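Local coordinates for effector protein Lem4 (lpg1101) (Legionella pneumophila subsp. pneumophila, PDB 6CDW) that binds a magnesium ion through what is probably a haloacid dehalogenase-like phosphatase domain and may also bind small GTPases, at residues R15-V20 with E144-F149. The protein carries 1 engineered substitution. Sequence-based numbering, arbitrary orientation.
Sequences RVKNIV and ECLPGF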
ATOM      1  N   ARG A  15     -19.951  -3.672  -2.932  1.00 47.94           N
ATOM      2  CA  ARG A  15     -19.590  -3.892  -1.537  1.00 40.52           C
ATOM      3  C   ARG A  15     -18.120  -4.234  -1.391  1.00 44.96           C
ATOM      4  O   ARG A  15     -17.569  -5.008  -2.173  1.00 44.98           O
ATOM      5  CB  ARG A  15     -20.418  -5.012  -0.927  1.00 38.88           C
ATOM      6  CG  ARG A  15     -21.872  -4.729  -0.882  1.00 40.97           C
ATOM      7  CD  ARG A  15     -22.632  -6.002  -0.517  1.00 43.54           C
ATOM      8  NE  ARG A  15     -24.042  -5.794  -0.195  1.00 47.89           N
ATOM      9  CZ  ARG A  15     -25.003  -5.661  -1.105  1.00 52.53           C
ATOM     10  NH1 ARG A  15     -24.701  -5.689  -2.399  1.00 55.33           N
ATOM     11  NH2 ARG A  15     -26.260  -5.497  -0.727  1.00 50.40           N
ATOM     12  N   VAL A  16     -17.492  -3.642  -0.375  1.00 37.70           N
ATOM     13  CA  VAL A  16     -16.119  -3.938   0.018  1.00 40.79           C
ATOM     14  C   VAL A  16     -16.143  -4.254   1.509  1.00 35.01           C
ATOM     15  O   VAL A  16     -16.434  -3.366   2.310  1.00 39.30           O
ATOM     16  CB  VAL A  16     -15.179  -2.744  -0.258  1.00 41.87           C
ATOM     17  CG1 VAL A  16     -13.827  -2.928   0.434  1.00 43.30           C
ATOM     18  CG2 VAL A  16     -15.004  -2.525  -1.743  1.00 45.94           C
ATOM     19  N   LYS A  17     -15.813  -5.493   1.880  1.00 36.68           N
ATOM     20  CA  LYS A  17     -15.837  -5.929   3.274  1.00 40.09           C
ATOM     21  C   LYS A  17     -14.452  -6.116   3.899  1.00 41.63           C
ATOM     22  O   LYS A  17     -14.340  -6.068   5.130  1.00 35.78           O
ATOM     23  CB  LYS A  17     -16.593  -7.266   3.406  1.00 44.03           C
ATOM     24  CG  LYS A  17     -18.065  -7.105   3.520  1.00 52.42           C
ATOM     25  CD  LYS A  17     -18.758  -8.410   3.950  1.00 57.35           C
ATOM     26  CE  LYS A  17     -20.002  -8.702   3.106  1.00 69.27           C
ATOM     27  NZ  LYS A  17     -20.902  -9.735   3.719  1.00 74.43           N
ATOM     28  N   ASN A  18     -13.416  -6.362   3.094  1.00 34.66           N
ATOM     29  CA  ASN A  18     -12.093  -6.738   3.578  1.00 29.97           C
ATOM     30  C   ASN A  18     -11.065  -5.829   2.915  1.00 33.70           C
ATOM     31  O   ASN A  18     -10.985  -5.782   1.685  1.00 34.02           O
ATOM     32  CB  ASN A  18     -11.780  -8.203   3.251  1.00 33.03           C
ATOM     33  CG  ASN A  18     -12.833  -9.154   3.761  1.00 40.01           C
ATOM     34  OD1 ASN A  18     -13.134  -9.160   4.964  1.00 37.23           O
ATOM     35  ND2 ASN A  18     -13.412  -9.972   2.853  1.00 40.11           N
ATOM     36  N   ILE A  19     -10.277  -5.112   3.712  1.00 34.05           N
ATOM     37  CA  ILE A  19      -9.347  -4.114   3.174  1.00 32.51           C
ATOM     38  C   ILE A  19      -7.956  -4.316   3.758  1.00 32.40           C
ATOM     39  O   ILE A  19      -7.797  -4.582   4.958  1.00 30.46           O
ATOM     40  CB  ILE A  19      -9.820  -2.679   3.452  1.00 32.54           C
ATOM     41  CG1 ILE A  19     -11.245  -2.476   2.937  1.00 31.62           C
ATOM     42  CG2 ILE A  19      -8.851  -1.658   2.804  1.00 30.10           C
ATOM     43  CD1 ILE A  19     -11.823  -1.117   3.347  1.00 34.09           C
ATOM     44  N   VAL A  20      -6.946  -4.163   2.902  1.00 30.92           N
ATOM     45  CA  VAL A  20      -5.548  -4.258   3.283  1.00 27.46           C
ATOM     46  C   VAL A  20      -4.963  -2.855   3.088  1.00 28.13           C
ATOM     47  O   VAL A  20      -4.915  -2.344   1.960  1.00 30.89           O
ATOM     48  CB  VAL A  20      -4.802  -5.323   2.455  1.00 29.01           C
ATOM     49  CG1 VAL A  20      -3.359  -5.286   2.790  1.00 33.67           C
ATOM     50  CG2 VAL A  20      -5.362  -6.740   2.727  1.00 33.32           C
ATOM     51  N   GLU A 144     -19.610   2.146  -0.072  1.00 42.58           N
ATOM     52  CA  GLU A 144     -19.441   0.737  -0.404  1.00 44.25           C
ATOM     53  C   GLU A 144     -18.682  -0.057   0.661  1.00 39.73           C
ATOM     54  O   GLU A 144     -18.728  -1.297   0.650  1.00 42.21           O
ATOM     55  CB  GLU A 144     -18.734   0.609  -1.756  1.00 46.59           C
ATOM     56  CG  GLU A 144     -17.329   1.215  -1.784  1.00 52.75           C
ATOM     57  CD  GLU A 144     -17.279   2.584  -2.458  1.00 60.24           C
ATOM     58  OE1 GLU A 144     -18.229   3.381  -2.279  1.00 63.16           O
ATOM     59  OE2 GLU A 144     -16.284   2.855  -3.179  1.00 66.98           O
ATOM     60  N   CYS A 145     -17.994   0.611   1.574  1.00 37.24           N
ATOM     61  CA  CYS A 145     -17.151  -0.069   2.545  1.00 33.14           C
ATOM     62  C   CYS A 145     -17.996  -0.544   3.713  1.00 32.48           C
ATOM     63  O   CYS A 145     -18.829   0.205   4.241  1.00 39.74           O
ATOM     64  CB  CYS A 145     -16.049   0.872   3.043  1.00 36.59           C
ATOM     65  SG  CYS A 145     -14.886   1.264   1.731  1.00 39.00           S
ATOM     66  N   LEU A 146     -17.779  -1.786   4.120  1.00 34.98           N
ATOM     67  CA  LEU A 146     -18.551  -2.424   5.177  1.00 34.57           C
ATOM     68  C   LEU A 146     -17.584  -2.993   6.206  1.00 32.42           C
ATOM     69  O   LEU A 146     -16.415  -3.250   5.891  1.00 34.50           O
ATOM     70  CB  LEU A 146     -19.442  -3.557   4.612  1.00 32.70           C
ATOM     71  CG  LEU A 146     -20.660  -3.110   3.819  1.00 37.61           C
ATOM     72  CD1 LEU A 146     -21.260  -4.287   3.079  1.00 45.52           C
ATOM     73  CD2 LEU A 146     -21.717  -2.472   4.770  1.00 38.57           C
ATOM     74  N   PRO A 147     -18.056  -3.235   7.428  1.00 34.70           N
ATOM     75  CA  PRO A 147     -17.225  -3.919   8.431  1.00 35.64           C
ATOM     76  C   PRO A 147     -16.767  -5.293   7.975  1.00 38.21           C
ATOM     77  O   PRO A 147     -17.494  -6.018   7.276  1.00 37.75           O
ATOM     78  CB  PRO A 147     -18.167  -4.065   9.630  1.00 36.89           C
ATOM     79  CG  PRO A 147     -19.302  -3.155   9.366  1.00 42.84           C
ATOM     80  CD  PRO A 147     -19.425  -2.990   7.904  1.00 34.56           C
ATOM     81  N   GLY A 148     -15.605  -5.691   8.472  1.00 34.82           N
ATOM     82  CA  GLY A 148     -14.987  -6.954   8.062  1.00 32.79           C
ATOM     83  C   GLY A 148     -13.511  -6.968   8.468  1.00 41.00           C
ATOM     84  O   GLY A 148     -13.117  -6.313   9.438  1.00 44.84           O
ATOM     85  N   PHE A 149     -12.721  -7.725   7.707  1.00 33.23           N
ATOM     86  CA  PHE A 149     -11.318  -7.946   8.031  1.00 35.29           C
ATOM     87  C   PHE A 149     -10.488  -6.726   7.647  1.00 31.60           C
ATOM     88  O   PHE A 149     -10.688  -6.138   6.580  1.00 35.08           O
ATOM     89  CB  PHE A 149     -10.801  -9.192   7.301  1.00 38.09           C
ATOM     90  CG  PHE A 149      -9.325  -9.461   7.510  1.00 41.96           C
ATOM     91  CD1 PHE A 149      -8.871 -10.069   8.667  1.00 44.44           C
ATOM     92  CD2 PHE A 149      -8.393  -9.088   6.555  1.00 42.35           C
ATOM     93  CE1 PHE A 149      -7.515 -10.335   8.855  1.00 47.97           C
ATOM     94  CE2 PHE A 149      -7.014  -9.335   6.748  1.00 42.56           C
ATOM     95  CZ  PHE A 149      -6.582  -9.964   7.893  1.00 41.60           C
TER
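With CG beside its backbone N (chi1 -54°), Asn18 reaches across to Phe149, whose CG is anti to its own N (chi1 177°). The pair joins the start of the central strand 19-23 to the approach of its parallel neighbour 150-153 in a Rossmann-like sheet, whose 3-2-1-4-5 strand order is consistent with a haloacid dehalogenase-type fold. Phe149 N donates in the amide plane to a lone pair of Asn18 OD1, 3.1 Å away, while Phe149 CB lies 3.3 Å from the same oxygen. The amide and ring planes are inclined by 62°. ND2 of the same amide hydrogen-bonds to Gln87 O, so both its polar atoms have partners and its rotation is fixed; the ring packs against Ile195 of helix 188-198. A backbone hydrogen bond from Ile19 N to Phe149 O (3.1 Å) leads into the pairing of strands 19-23 and 150-153.

Nearer the N-terminus, Val16 forms a single parallel bridge with Cys145: its N donates to Glu144 O and its O accepts from Leu146 N, both at 2.8 Å. Pro147 and Gly148 have no counterpart in the register between the Lys17–Leu146 and Asn18–Phe149 pairings. Arg150 hydrogen-bonds to Lys17 O through NH1 and to Leu146 O through NH2. At the outer margin Leu146 CD1 meets Arg15 CG and Leu146 CB meets Lys17 CG, each at 4.0 Å, the side chains crossing obliquely, whereas on the buried side Cys145 SG sits 4.2 Å from Ile19 CD1, beside His139 of helix 132-141. Gly148 CA makes a C-H...O contact of 3.1 Å with Lys17 O.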